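Local coordinates for protein metal-bound toxin (Helicobacter pylori, PDB 4NRN) that binds two zinc ions and, as a YafQ-type RelE-family toxin of a toxin-antitoxin system, probably cleaves RNA as an endonuclease, at residues K12-L17 against V81-H86. Sequence-based numbering, arbitrary orientation.
Sequences KDLKIL and VRLGSH. With ZN (zinc ion), chain D.
Asp13 joins helix 8-19 to strand 77-84 of the mixed sheet by a salt bridge to Arg82 and a side-chain-to-backbone bond to Leu83, flanked by a leucine cluster. The segment axes approach to 7.6 Å and run nearly parallel, at 23°. Arg82 grips the carboxylate side-on: NE lies 2.8 Å from Asp13 OD2 and NH2 3.3 Å from Asp13 OD1, both on the syn side. The planes are 44° apart, so the fork is twisted rather than coplanar. The arginine chain is kinked at its two middle torsions, which turns NE and NH2 toward Asp13. On its anti side, OD2 accepts a nearly straight bond from Leu83 N (2.9 Å, 176°); OD2 thus accepts two bonds and, with NH2 on OD1, the carboxylate's rotation is restrained. Beside it, Leu83 CD2 packs against Leu17 CD2 at 3.5 Å and Leu14 CD1 at 3.6 Å. Past the strand's end, His86, a predicted proton donor, reaches zinc through NE2 (2.5 Å), while its ND1 is hydrogen-bonded to Asp64. Val81 and Arg82 form a classic beta bulge opposite Val68 of strand 65-72, whose Leu67 touches Leu83, and Leu14 continues the apolar layer onto Leu24 and Leu27 of helix 24-35.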
loop_
_atom_site.group_PDB
_atom_site.type_symbol
_atom_site.label_atom_id
_atom_site.label_comp_id
_atom_site.label_asym_id
_atom_site.label_seq_id
_atom_site.Cartn_x
_atom_site.Cartn_y
_atom_site.Cartn_z
ATOM N N LYS A 12 12.590 0.485 -1.539
ATOM C CA LYS A 12 13.200 1.018 -2.748
ATOM C C LYS A 12 12.191 1.811 -3.584
ATOM O O LYS A 12 12.506 2.900 -4.060
ATOM C CB LYS A 12 13.874 -0.081 -3.569
ATOM C CG LYS A 12 15.074 -0.706 -2.868
ATOM C CD LYS A 12 15.560 -1.955 -3.583
ATOM C CE LYS A 12 16.746 -2.591 -2.865
ATOM N NZ LYS A 12 16.337 -3.366 -1.661
ATOM N N ASP A 13 10.985 1.270 -3.752
ATOM C CA ASP A 13 9.916 1.951 -4.499
ATOM C C ASP A 13 9.694 3.378 -3.996
ATOM O O ASP A 13 9.566 4.321 -4.778
ATOM C CB ASP A 13 8.592 1.185 -4.375
ATOM C CG ASP A 13 8.590 -0.114 -5.140
ATOM O OD1 ASP A 13 9.531 -0.350 -5.936
ATOM O OD2 ASP A 13 7.634 -0.904 -4.953
ATOM N N LEU A 14 9.629 3.520 -2.677
ATOM C CA LEU A 14 9.328 4.794 -2.054
ATOM C C LEU A 14 10.487 5.775 -2.199
ATOM O O LEU A 14 10.285 6.916 -2.629
ATOM C CB LEU A 14 8.990 4.584 -0.582
ATOM C CG LEU A 14 8.472 5.802 0.178
ATOM C CD1 LEU A 14 7.171 6.320 -0.427
ATOM C CD2 LEU A 14 8.291 5.450 1.646
ATOM N N LYS A 15 11.690 5.323 -1.836
ATOM C CA LYS A 15 12.922 6.102 -1.992
ATOM C C LYS A 15 12.963 6.755 -3.370
ATOM O O LYS A 15 13.157 7.968 -3.501
ATOM C CB LYS A 15 14.134 5.184 -1.818
ATOM C CG LYS A 15 15.449 5.894 -1.612
ATOM C CD LYS A 15 15.626 6.340 -0.159
ATOM C CE LYS A 15 16.933 7.117 0.039
ATOM N NZ LYS A 15 17.062 7.699 1.409
ATOM N N ILE A 16 12.769 5.922 -4.387
ATOM C CA ILE A 16 12.670 6.351 -5.775
ATOM C C ILE A 16 11.541 7.371 -5.991
ATOM O O ILE A 16 11.756 8.427 -6.595
ATOM C CB ILE A 16 12.470 5.112 -6.688
ATOM C CG1 ILE A 16 13.748 4.263 -6.702
ATOM C CG2 ILE A 16 12.078 5.515 -8.097
ATOM C CD1 ILE A 16 13.541 2.796 -7.087
ATOM N N LEU A 17 10.346 7.050 -5.493
ATOM C CA LEU A 17 9.167 7.897 -5.668
ATOM C C LEU A 17 9.370 9.270 -5.050
ATOM O O LEU A 17 9.004 10.292 -5.638
ATOM C CB LEU A 17 7.926 7.229 -5.066
ATOM C CG LEU A 17 6.941 6.544 -6.024
ATOM C CD1 LEU A 17 7.509 6.388 -7.430
ATOM C CD2 LEU A 17 6.477 5.196 -5.467
ATOM N N VAL A 81 3.899 -3.935 0.683
ATOM C CA VAL A 81 4.609 -4.831 -0.232
ATOM C C VAL A 81 5.258 -4.134 -1.438
ATOM O O VAL A 81 6.441 -4.333 -1.705
ATOM C CB VAL A 81 3.700 -6.013 -0.708
ATOM C CG1 VAL A 81 4.500 -7.009 -1.521
ATOM C CG2 VAL A 81 3.071 -6.709 0.479
ATOM N N ARG A 82 4.493 -3.338 -2.176
ATOM C CA ARG A 82 5.053 -2.590 -3.300
ATOM C C ARG A 82 4.305 -1.275 -3.477
ATOM O O ARG A 82 3.165 -1.137 -3.042
ATOM C CB ARG A 82 4.994 -3.404 -4.598
ATOM C CG ARG A 82 5.707 -4.773 -4.578
ATOM C CD ARG A 82 7.228 -4.664 -4.661
ATOM N NE ARG A 82 7.666 -3.631 -5.599
ATOM C CZ ARG A 82 7.827 -3.822 -6.904
ATOM N NH1 ARG A 82 7.587 -5.013 -7.431
ATOM N NH2 ARG A 82 8.223 -2.824 -7.682
ATOM N N LEU A 83 4.961 -0.306 -4.105
ATOM C CA LEU A 83 4.383 1.015 -4.330
ATOM C C LEU A 83 4.855 1.496 -5.688
ATOM O O LEU A 83 6.040 1.768 -5.869
ATOM C CB LEU A 83 4.860 1.994 -3.259
ATOM C CG LEU A 83 4.199 3.367 -3.271
ATOM C CD1 LEU A 83 2.770 3.230 -2.779
ATOM C CD2 LEU A 83 4.978 4.342 -2.400
ATOM N N GLY A 84 3.939 1.592 -6.643
ATOM C CA GLY A 84 4.309 1.931 -8.005
ATOM C C GLY A 84 3.157 1.813 -8.977
ATOM O O GLY A 84 2.020 1.590 -8.577
ATOM N N SER A 85 3.447 1.971 -10.265
ATOM C CA SER A 85 2.411 1.859 -11.286
ATOM C C SER A 85 2.118 0.398 -11.607
ATOM O O SER A 85 2.857 -0.499 -11.199
ATOM C CB SER A 85 2.825 2.598 -12.558
ATOM O OG SER A 85 3.856 1.892 -13.227
ATOM N N HIS A 86 1.032 0.159 -12.336
ATOM C CA HIS A 86 0.736 -1.183 -12.819
ATOM C C HIS A 86 1.931 -1.706 -13.608
ATOM O O HIS A 86 2.406 -2.819 -13.376
ATOM C CB HIS A 86 -0.509 -1.180 -13.701
ATOM C CG HIS A 86 -1.787 -1.025 -12.941
ATOM N ND1 HIS A 86 -2.439 0.182 -12.814
ATOM C CD2 HIS A 86 -2.541 -1.930 -12.270
ATOM C CE1 HIS A 86 -3.535 0.019 -12.099
ATOM N NE2 HIS A 86 -3.620 -1.254 -11.754
HETATM ZN ZN ZN D . -5.427 -2.856 -10.977
HETATM O O HOH W 1 -5.360 -5.086 -11.851
#